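Local structure of proto-oncogene tyrosine-protein kinase receptor Ret (Danio rerio, 7AMK) at residues L66-L74 and L111-P119; S120-F131 and H157-Y168. The protein is a receptor tyrosine kinase whose extracellular cadherin-like domains probably take part in recognising GDNF together with its co-receptor GFR alpha 1. The protein carries 4 engineered substitutions. All coordinates share one frame; numbering follows the deposited sequence.

Overall arrangement
The two contacts show how neighbouring cadherin-like modules can be joined by consecutive chain segments. Interaction 1 lies within the first RET cadherin-like domain, where helix 68-72 packs on the end of strand 106-114, a member of a four-stranded mixed sheet. Interaction 2 follows in series and brings helix 126-130 against helix 155-160 and strand 165-170, an outermost strand of the next mixed sheet. Their centres are 21 Å apart, and they touch directly: the Pro119 O atom lies 3.1 Å from Ile160 CG2. The segment 111-119 thus runs straight into 120-131, linking the glycan-bearing corner of the first domain to the disulfide-bonded edge of the second, which carries a sugar of its own on Asn163.

Interaction 1: L66-L74 and L111-P119. With NAG (2-acetamido-2-deoxy-beta-D-glucopyranose), chain C; FUC (alpha-L-fucopyranose), chain B.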
loop_
_atom_site.group_PDB
_atom_site.type_symbol
_atom_site.label_atom_id
_atom_site.label_comp_id
_atom_site.label_asym_id
_atom_site.label_seq_id
_atom_site.Cartn_x
_atom_site.Cartn_y
_atom_site.Cartn_z
ATOM N N LEU A 66 30.515 48.543 41.300
ATOM C CA LEU A 66 29.903 49.065 40.089
ATOM C C LEU A 66 29.603 50.556 40.211
ATOM O O LEU A 66 29.117 51.032 41.241
ATOM C CB LEU A 66 28.616 48.292 39.791
ATOM C CG LEU A 66 28.842 46.822 39.467
ATOM C CD1 LEU A 66 27.535 46.181 39.110
ATOM C CD2 LEU A 66 29.859 46.677 38.320
ATOM N N GLU A 67 29.866 51.297 39.142
ATOM C CA GLU A 67 29.698 52.741 39.176
ATOM C C GLU A 67 28.809 53.197 38.032
ATOM O O GLU A 67 28.557 52.459 37.081
ATOM C CB GLU A 67 31.051 53.441 39.142
ATOM C CG GLU A 67 31.605 53.640 40.538
ATOM C CD GLU A 67 33.064 53.295 40.640
ATOM O OE1 GLU A 67 33.645 52.881 39.616
ATOM O OE2 GLU A 67 33.629 53.442 41.744
ATOM N N TRP A 68 28.302 54.425 38.153
ATOM C CA TRP A 68 27.481 54.994 37.089
ATOM C C TRP A 68 28.150 54.860 35.721
ATOM O O TRP A 68 27.506 54.457 34.745
ATOM C CB TRP A 68 27.179 56.460 37.384
ATOM C CG TRP A 68 26.365 56.657 38.610
ATOM C CD1 TRP A 68 26.793 57.136 39.813
ATOM C CD2 TRP A 68 24.978 56.355 38.767
ATOM N NE1 TRP A 68 25.753 57.157 40.712
ATOM C CE2 TRP A 68 24.626 56.687 40.092
ATOM C CE3 TRP A 68 23.999 55.834 37.916
ATOM C CZ2 TRP A 68 23.336 56.512 40.585
ATOM C CZ3 TRP A 68 22.723 55.668 38.403
ATOM C CH2 TRP A 68 22.401 56.007 39.727
ATOM N N SER A 69 29.451 55.180 35.638
ATOM C CA SER A 69 30.151 55.129 34.354
ATOM C C SER A 69 30.230 53.711 33.791
ATOM O O SER A 69 30.252 53.535 32.567
ATOM C CB SER A 69 31.557 55.739 34.485
ATOM O OG SER A 69 32.361 55.063 35.444
ATOM N N ASP A 70 30.278 52.690 34.657
ATOM C CA ASP A 70 30.244 51.312 34.186
ATOM C C ASP A 70 28.991 51.035 33.369
ATOM O O ASP A 70 29.040 50.295 32.380
ATOM C CB ASP A 70 30.313 50.352 35.367
ATOM C CG ASP A 70 31.663 50.347 36.021
ATOM O OD1 ASP A 70 32.665 50.515 35.291
ATOM O OD2 ASP A 70 31.725 50.176 37.255
ATOM N N PHE A 71 27.848 51.589 33.801
ATOM C CA PHE A 71 26.595 51.376 33.081
ATOM C C PHE A 71 26.623 52.073 31.729
ATOM O O PHE A 71 26.336 51.465 30.691
ATOM C CB PHE A 71 25.408 51.882 33.907
ATOM C CG PHE A 71 24.119 51.889 33.144
ATOM C CD1 PHE A 71 23.750 52.989 32.398
ATOM C CD2 PHE A 71 23.281 50.772 33.149
ATOM C CE1 PHE A 71 22.569 52.988 31.662
ATOM C CE2 PHE A 71 22.102 50.776 32.424
ATOM C CZ PHE A 71 21.748 51.888 31.682
ATOM N N SER A 72 26.963 53.357 31.728
ATOM C CA SER A 72 26.866 54.155 30.517
ATOM C C SER A 72 27.878 53.738 29.454
ATOM O O SER A 72 27.662 54.023 28.272
ATOM C CB SER A 72 27.030 55.631 30.874
ATOM O OG SER A 72 28.168 55.812 31.704
ATOM N N SER A 73 28.945 53.035 29.834
ATOM C CA SER A 73 30.000 52.645 28.906
ATOM C C SER A 73 29.791 51.279 28.255
ATOM O O SER A 73 30.645 50.851 27.471
ATOM C CB SER A 73 31.348 52.666 29.624
ATOM O OG SER A 73 31.608 53.971 30.093
ATOM N N LEU A 74 28.694 50.588 28.547
ATOM C CA LEU A 74 28.416 49.289 27.936
ATOM C C LEU A 74 27.927 49.496 26.506
ATOM O O LEU A 74 26.807 49.975 26.291
ATOM C CB LEU A 74 27.372 48.534 28.754
ATOM C CG LEU A 74 27.877 47.871 30.019
ATOM C CD1 LEU A 74 26.708 47.452 30.900
ATOM C CD2 LEU A 74 28.720 46.669 29.607
ATOM N N LEU A 111 23.116 38.734 33.084
ATOM C CA LEU A 111 22.943 39.709 34.143
ATOM C C LEU A 111 22.284 40.953 33.558
ATOM O O LEU A 111 22.546 41.327 32.410
ATOM C CB LEU A 111 24.288 40.033 34.804
ATOM C CG LEU A 111 25.039 38.848 35.439
ATOM C CD1 LEU A 111 26.438 39.240 35.841
ATOM C CD2 LEU A 111 24.307 38.316 36.653
ATOM N N SER A 112 21.383 41.550 34.326
ATOM C CA SER A 112 20.704 42.774 33.928
ATOM C C SER A 112 21.263 43.883 34.788
ATOM O O SER A 112 21.092 43.877 36.014
ATOM C CB SER A 112 19.192 42.661 34.086
ATOM O OG SER A 112 18.668 41.713 33.177
ATOM N N PHE A 113 21.938 44.821 34.143
ATOM C CA PHE A 113 22.601 45.918 34.827
ATOM C C PHE A 113 21.607 47.072 34.851
ATOM O O PHE A 113 21.311 47.668 33.813
ATOM C CB PHE A 113 23.904 46.277 34.111
ATOM C CG PHE A 113 24.772 47.243 34.856
ATOM C CD1 PHE A 113 24.384 47.743 36.095
ATOM C CD2 PHE A 113 25.986 47.662 34.321
ATOM C CE1 PHE A 113 25.198 48.644 36.779
ATOM C CE2 PHE A 113 26.802 48.560 35.008
ATOM C CZ PHE A 113 26.402 49.058 36.227
ATOM N N ILE A 114 21.066 47.349 36.025
ATOM C CA ILE A 114 20.071 48.396 36.211
ATOM C C ILE A 114 20.793 49.677 36.601
ATOM O O ILE A 114 21.614 49.681 37.527
ATOM C CB ILE A 114 19.046 47.991 37.285
ATOM C CG1 ILE A 114 18.405 46.643 36.946
ATOM C CG2 ILE A 114 17.991 49.082 37.466
ATOM C CD1 ILE A 114 17.567 46.107 38.062
ATOM N N ASN A 115 20.482 50.768 35.900
ATOM C CA ASN A 115 21.137 52.056 36.106
ATOM C C ASN A 115 20.558 52.762 37.338
ATOM O O ASN A 115 20.040 53.871 37.270
ATOM C CB ASN A 115 20.987 52.896 34.840
ATOM C CG ASN A 115 21.702 54.243 34.908
ATOM O OD1 ASN A 115 22.751 54.396 35.530
ATOM N ND2 ASN A 115 21.119 55.230 34.250
ATOM N N ASP A 116 20.655 52.100 38.487
ATOM C CA ASP A 116 20.215 52.713 39.737
ATOM C C ASP A 116 20.884 51.974 40.885
ATOM O O ASP A 116 21.468 50.905 40.694
ATOM C CB ASP A 116 18.682 52.683 39.859
ATOM C CG ASP A 116 18.138 53.513 41.036
ATOM O OD1 ASP A 116 18.890 54.278 41.679
ATOM O OD2 ASP A 116 16.928 53.376 41.327
ATOM N N THR A 117 20.827 52.574 42.071
ATOM C CA THR A 117 21.299 51.898 43.271
ATOM C C THR A 117 20.295 50.819 43.700
ATOM O O THR A 117 19.133 50.812 43.286
ATOM C CB THR A 117 21.543 52.899 44.408
ATOM O OG1 THR A 117 20.467 53.844 44.471
ATOM C CG2 THR A 117 22.861 53.649 44.209
ATOM N N ALA A 118 20.774 49.875 44.512
ATOM C CA ALA A 118 19.949 48.740 44.908
ATOM C C ALA A 118 18.720 49.209 45.682
ATOM O O ALA A 118 18.762 50.226 46.386
ATOM C CB ALA A 118 20.740 47.762 45.764
ATOM N N PRO A 119 17.612 48.486 45.568
ATOM C CA PRO A 119 16.439 48.812 46.383
ATOM C C PRO A 119 16.714 48.585 47.861
ATOM O O PRO A 119 17.561 47.773 48.244
ATOM C CB PRO A 119 15.372 47.845 45.863
ATOM C CG PRO A 119 16.154 46.656 45.419
ATOM C CD PRO A 119 17.440 47.224 44.823
HETATM C C1 NAG C . 21.684 56.539 34.216
HETATM C C2 NAG C . 21.032 57.388 33.131
HETATM C C3 NAG C . 21.649 58.781 33.105
HETATM C C4 NAG C . 21.673 59.405 34.495
HETATM C C5 NAG C . 22.257 58.434 35.515
HETATM C C6 NAG C . 22.141 58.941 36.932
HETATM C C7 NAG C . 20.215 55.984 31.287
HETATM C C8 NAG C . 20.519 55.434 29.925
HETATM N N2 NAG C . 21.159 56.761 31.824
HETATM O O3 NAG C . 20.886 59.585 32.214
HETATM O O4 NAG C . 22.504 60.562 34.477
HETATM O O5 NAG C . 21.556 57.184 35.464
HETATM O O6 NAG C . 20.808 58.807 37.400
HETATM O O7 NAG C . 19.165 55.728 31.879
HETATM C C1 FUC B . 20.377 60.070 37.936
HETATM C C2 FUC B . 18.857 59.966 38.236
HETATM C C3 FUC B . 18.581 59.002 39.381
HETATM C C4 FUC B . 19.400 59.387 40.620
HETATM C C5 FUC B . 20.900 59.518 40.250
HETATM C C6 FUC B . 21.773 60.070 41.376
HETATM O O2 FUC B . 18.098 59.588 37.090
HETATM O O3 FUC B . 17.207 59.081 39.731
HETATM O O4 FUC B . 18.905 60.598 41.165
HETATM O O5 FUC B . 21.111 60.385 39.105
#
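The side chain of Asn115 is stacked on Phe71 while carrying a glycan: its ND2 is bonded covalently to C1 of a NAG, and its amide plane lies within 8° of the Phe71 ring plane. Asn115 CB sits over the middle of that ring, 3.3 Å from the centroid, in a close CH-pi contact. With CG anti to the backbone N (chi1 -177°), the amide extends across the same ring. Trp68 meets the amide quite differently, because its six-membered ring brings an edge to the oxygen, CE3 lying 3.1 Å from Asn115 OD1 with the two planes nearly perpendicular. One indole face receives C6 of the NAG, and the fucose approaches the far end of the indole, its C5 3.9 Å from Trp68 CH2. At the edge of Phe71, the acetyl methyl C8 of the NAG comes within 3.6 Å of CE1.

Deeper in, Phe113 belongs to the strand of a cadherin-like beta-sandwich and underlies helix 68-72. Phe71 turns its edge to the face of Phe113 in a T-shaped pair, centroids 5.6 Å apart and planes at 81°. Leu74 CD1 reaches the rim of Phe113 at CD2 (3.5 Å), and Leu66 CD1 approaches CE1. Lys83 makes a cation-pi contact with Phe71 and also hydrogen-bonds its carbonyl oxygen, while Ser81 OG pairs with the backbone N of Asn115. Carbon surfaces and ring edges therefore hold the helix to the strand, and the aromatic side chains that flank the asparagine probably restrict how its first sugar can turn.

Interaction 2: S120-F131 and H157-Y168; sequences SCGQVELSTLCF and HMSICPNYTISY. With NAG (2-acetamido-2-deoxy-beta-D-glucopyranose), chain P.
Helix 126-130 and strand 165-168 cross at -64°, their axes 11.0 Å apart at closest, while the two segments draw together at Cys121 and Cys161, whose CA atoms are 5.1 Å apart. There their disulfide closes the contact, and Cys121 SG also approaches the Tyr164 ring obliquely, 3.7 Å from CE2, a sulfur-aromatic contact. With CG anti to the backbone N (chi1 169°), Leu129 reaches into the middle: CD1 packs on His157 CB at 3.4 Å, CD2 meets the edge of Tyr164, and CG touches Ile166 CD1. Val124 CG1 meets the edge of the His157 imidazole, whose face lies against Thr128 O. In this cadherin domain strand 165-170 is an edge strand, and the helix lies across it, tied also to strand 200-210 by the Cys130-Cys207 disulfide. At the helix end, Tyr168 OH donates to Cys130 O over 2.7 Å, in the carbonyl plane and on a lone pair. A water gives one bond to this hydroxyl and another to Leu129 O. A phenylalanine in place of Tyr168 would probably leave Cys130 O without this donor and the bridging water without one acceptor. The Tyr168 ring directs its edge toward the Phe131 face in an offset edge-to-face pair, planes at 72°.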
loop_
_atom_site.group_PDB
_atom_site.type_symbol
_atom_site.label_atom_id
_atom_site.label_comp_id
_atom_site.label_asym_id
_atom_site.label_seq_id
_atom_site.Cartn_x
_atom_site.Cartn_y
_atom_site.Cartn_z
ATOM N N SER A 120 15.999 49.341 48.692
ATOM C CA SER A 120 16.056 49.171 50.141
ATOM C C SER A 120 15.272 47.934 50.574
ATOM O O SER A 120 14.326 47.509 49.901
ATOM C CB SER A 120 15.492 50.410 50.843
ATOM O OG SER A 120 15.594 50.278 52.247
ATOM N N CYS A 121 15.657 47.374 51.733
ATOM C CA CYS A 121 15.035 46.138 52.195
ATOM C C CYS A 121 13.539 46.304 52.351
ATOM O O CYS A 121 12.775 45.400 52.011
ATOM C CB CYS A 121 15.627 45.651 53.517
ATOM S SG CYS A 121 14.831 44.050 54.043
ATOM N N GLY A 122 13.100 47.447 52.867
ATOM C CA GLY A 122 11.672 47.695 52.893
ATOM C C GLY A 122 11.039 47.818 51.518
ATOM O O GLY A 122 9.807 47.845 51.430
ATOM N N GLN A 123 11.836 47.894 50.446
ATOM C CA GLN A 123 11.282 47.959 49.094
ATOM C C GLN A 123 11.196 46.600 48.391
ATOM O O GLN A 123 10.632 46.519 47.297
ATOM C CB GLN A 123 12.098 48.937 48.246
ATOM C CG GLN A 123 12.439 50.224 49.002
ATOM C CD GLN A 123 13.256 51.214 48.195
ATOM O OE1 GLN A 123 14.464 51.042 48.013
ATOM N NE2 GLN A 123 12.600 52.268 47.712
ATOM N N VAL A 124 11.701 45.532 48.990
ATOM C CA VAL A 124 11.673 44.212 48.369
ATOM C C VAL A 124 10.515 43.419 48.975
ATOM O O VAL A 124 10.427 43.281 50.202
ATOM C CB VAL A 124 13.024 43.499 48.553
ATOM C CG1 VAL A 124 13.034 42.095 47.937
ATOM C CG2 VAL A 124 14.126 44.350 47.941
ATOM N N GLU A 125 9.607 42.931 48.118
ATOM C CA GLU A 125 8.565 42.004 48.555
ATOM C C GLU A 125 9.176 40.663 48.947
ATOM O O GLU A 125 10.101 40.168 48.290
ATOM C CB GLU A 125 7.531 41.779 47.441
ATOM C CG GLU A 125 6.981 43.034 46.785
ATOM N N LEU A 126 8.631 40.066 50.012
ATOM C CA LEU A 126 9.166 38.809 50.521
ATOM C C LEU A 126 9.284 37.783 49.415
ATOM O O LEU A 126 10.272 37.044 49.353
ATOM C CB LEU A 126 8.293 38.256 51.657
ATOM C CG LEU A 126 8.455 39.001 52.993
ATOM C CD1 LEU A 126 7.773 38.274 54.150
ATOM C CD2 LEU A 126 9.930 39.274 53.322
ATOM N N SER A 127 8.296 37.740 48.517
ATOM C CA SER A 127 8.348 36.762 47.437
ATOM C C SER A 127 9.582 36.963 46.563
ATOM O O SER A 127 10.244 35.989 46.192
ATOM C CB SER A 127 7.066 36.825 46.604
ATOM O OG SER A 127 6.878 38.109 46.067
ATOM N N THR A 128 9.927 38.225 46.256
ATOM C CA THR A 128 11.127 38.503 45.471
ATOM C C THR A 128 12.384 38.133 46.245
ATOM O O THR A 128 13.335 37.599 45.668
ATOM C CB THR A 128 11.190 39.989 45.079
ATOM O OG1 THR A 128 9.944 40.410 44.515
ATOM C CG2 THR A 128 12.307 40.222 44.058
ATOM N N LEU A 129 12.424 38.454 47.546
ATOM C CA LEU A 129 13.580 38.090 48.359
ATOM C C LEU A 129 13.824 36.587 48.329
ATOM O O LEU A 129 14.976 36.132 48.282
ATOM C CB LEU A 129 13.375 38.559 49.799
ATOM C CG LEU A 129 14.384 38.027 50.829
ATOM C CD1 LEU A 129 15.830 38.497 50.542
ATOM C CD2 LEU A 129 13.972 38.412 52.243
ATOM N N CYS A 130 12.745 35.813 48.348
ATOM C CA CYS A 130 12.750 34.363 48.412
ATOM C C CYS A 130 13.080 33.694 47.076
ATOM O O CYS A 130 13.903 32.773 47.028
ATOM C CB CYS A 130 11.379 33.904 48.914
ATOM S SG CYS A 130 11.259 33.993 50.720
ATOM N N PHE A 131 12.430 34.122 45.992
ATOM C CA PHE A 131 12.465 33.374 44.743
ATOM C C PHE A 131 12.640 34.306 43.557
ATOM O O PHE A 131 11.992 35.355 43.490
ATOM C CB PHE A 131 11.188 32.556 44.520
ATOM C CG PHE A 131 10.940 31.503 45.553
ATOM C CD1 PHE A 131 11.654 30.307 45.544
ATOM C CD2 PHE A 131 9.948 31.675 46.502
ATOM C CE1 PHE A 131 11.392 29.328 46.490
ATOM C CE2 PHE A 131 9.682 30.684 47.448
ATOM C CZ PHE A 131 10.416 29.515 47.443
ATOM N N HIS A 157 19.875 39.672 47.335
ATOM C CA HIS A 157 18.827 40.215 48.186
ATOM C C HIS A 157 19.084 39.992 49.671
ATOM O O HIS A 157 18.632 40.790 50.500
ATOM C CB HIS A 157 17.492 39.619 47.773
ATOM C CG HIS A 157 17.041 40.083 46.426
ATOM N ND1 HIS A 157 17.600 39.619 45.253
ATOM C CD2 HIS A 157 16.123 41.011 46.064
ATOM C CE1 HIS A 157 17.019 40.214 44.227
ATOM N NE2 HIS A 157 16.117 41.062 44.693
ATOM N N MET A 158 19.810 38.939 50.038
ATOM C CA MET A 158 20.123 38.767 51.449
ATOM C C MET A 158 21.110 39.823 51.941
ATOM O O MET A 158 21.199 40.058 53.152
ATOM C CB MET A 158 20.634 37.342 51.700
ATOM C CG MET A 158 19.552 36.268 51.429
ATOM S SD MET A 158 20.082 34.532 51.448
ATOM C CE MET A 158 20.450 34.269 53.182
ATOM N N SER A 159 21.833 40.481 51.028
ATOM C CA SER A 159 22.642 41.646 51.391
ATOM C C SER A 159 21.802 42.916 51.537
ATOM O O SER A 159 22.169 43.824 52.294
ATOM C CB SER A 159 23.730 41.878 50.342
ATOM O OG SER A 159 24.261 43.196 50.466
ATOM N N ILE A 160 20.696 43.010 50.801
ATOM C CA ILE A 160 19.740 44.092 50.996
ATOM C C ILE A 160 18.984 43.922 52.310
ATOM O O ILE A 160 18.625 44.912 52.956
ATOM C CB ILE A 160 18.768 44.127 49.808
ATOM C CG1 ILE A 160 19.525 44.250 48.483
ATOM C CG2 ILE A 160 17.725 45.220 50.002
ATOM C CD1 ILE A 160 18.612 44.461 47.304
ATOM N N CYS A 161 18.733 42.678 52.728
ATOM C CA CYS A 161 17.979 42.358 53.941
ATOM C C CYS A 161 18.823 41.545 54.924
ATOM O O CYS A 161 18.445 40.433 55.309
ATOM C CB CYS A 161 16.701 41.602 53.580
ATOM S SG CYS A 161 15.431 42.579 52.695
ATOM N N PRO A 162 19.958 42.086 55.386
ATOM C CA PRO A 162 20.905 41.253 56.150
ATOM C C PRO A 162 20.377 40.783 57.493
ATOM O O PRO A 162 20.895 39.793 58.029
ATOM C CB PRO A 162 22.121 42.177 56.331
ATOM C CG PRO A 162 21.537 43.561 56.318
ATOM C CD PRO A 162 20.425 43.483 55.273
ATOM N N ASN A 163 19.374 41.455 58.050
ATOM C CA ASN A 163 18.844 41.110 59.359
ATOM C C ASN A 163 17.719 40.085 59.307
ATOM O O ASN A 163 17.136 39.779 60.350
ATOM C CB ASN A 163 18.382 42.378 60.070
ATOM C CG ASN A 163 19.546 43.219 60.533
ATOM O OD1 ASN A 163 20.673 42.736 60.593
ATOM N ND2 ASN A 163 19.295 44.465 60.872
ATOM N N TYR A 164 17.413 39.542 58.130
ATOM C CA TYR A 164 16.416 38.490 57.987
ATOM C C TYR A 164 17.110 37.137 57.988
ATOM O O TYR A 164 18.183 36.991 57.403
ATOM C CB TYR A 164 15.617 38.655 56.687
ATOM C CG TYR A 164 14.630 39.796 56.701
ATOM C CD1 TYR A 164 14.389 40.512 57.865
ATOM C CD2 TYR A 164 13.929 40.151 55.555
ATOM C CE1 TYR A 164 13.489 41.541 57.888
ATOM C CE2 TYR A 164 13.016 41.198 55.573
ATOM C CZ TYR A 164 12.805 41.883 56.744
ATOM O OH TYR A 164 11.903 42.917 56.787
ATOM N N THR A 165 16.505 36.148 58.639
ATOM C CA THR A 165 16.945 34.769 58.468
ATOM C C THR A 165 16.051 34.087 57.439
ATOM O O THR A 165 14.835 34.296 57.419
ATOM C CB THR A 165 16.917 33.998 59.782
ATOM O OG1 THR A 165 15.573 33.946 60.260
ATOM C CG2 THR A 165 17.791 34.688 60.802
ATOM N N ILE A 166 16.659 33.272 56.586
ATOM C CA ILE A 166 15.976 32.666 55.449
ATOM C C ILE A 166 16.348 31.198 55.399
ATOM O O ILE A 166 17.533 30.866 55.315
ATOM C CB ILE A 166 16.353 33.338 54.119
ATOM C CG1 ILE A 166 16.122 34.840 54.164
ATOM C CG2 ILE A 166 15.544 32.740 52.975
ATOM C CD1 ILE A 166 16.301 35.524 52.809
ATOM N N SER A 167 15.354 30.319 55.436
ATOM C CA SER A 167 15.622 28.907 55.211
ATOM C C SER A 167 14.649 28.371 54.159
ATOM O O SER A 167 13.583 28.944 53.935
ATOM C CB SER A 167 15.555 28.127 56.537
ATOM O OG SER A 167 14.277 28.174 57.139
ATOM N N TYR A 168 15.031 27.286 53.491
ATOM C CA TYR A 168 14.209 26.692 52.442
ATOM C C TYR A 168 13.926 25.233 52.770
ATOM O O TYR A 168 14.696 24.586 53.482
ATOM C CB TYR A 168 14.897 26.778 51.066
ATOM C CG TYR A 168 15.038 28.174 50.559
ATOM C CD1 TYR A 168 16.137 28.952 50.904
ATOM C CD2 TYR A 168 14.059 28.750 49.747
ATOM C CE1 TYR A 168 16.275 30.251 50.443
ATOM C CE2 TYR A 168 14.172 30.028 49.308
ATOM C CZ TYR A 168 15.285 30.787 49.662
ATOM O OH TYR A 168 15.401 32.080 49.203
HETATM C C1 NAG P . 20.424 45.236 61.325
HETATM C C2 NAG P . 20.401 46.687 60.833
HETATM C C3 NAG P . 21.643 47.427 61.329
HETATM C C4 NAG P . 21.758 47.308 62.846
HETATM C C5 NAG P . 21.745 45.840 63.259
HETATM C C6 NAG P . 21.786 45.636 64.759
HETATM C C7 NAG P . 19.188 47.039 58.719
HETATM C C8 NAG P . 19.278 47.028 57.221
HETATM N N2 NAG P . 20.313 46.741 59.380
HETATM O O3 NAG P . 21.579 48.792 60.931
HETATM O O4 NAG P . 22.970 47.895 63.307
HETATM O O5 NAG P . 20.551 45.209 62.772
HETATM O O6 NAG P . 20.508 45.786 65.361
HETATM O O7 NAG P . 18.146 47.313 59.301
HETATM O O HOH W 1 16.991 34.529 49.148
#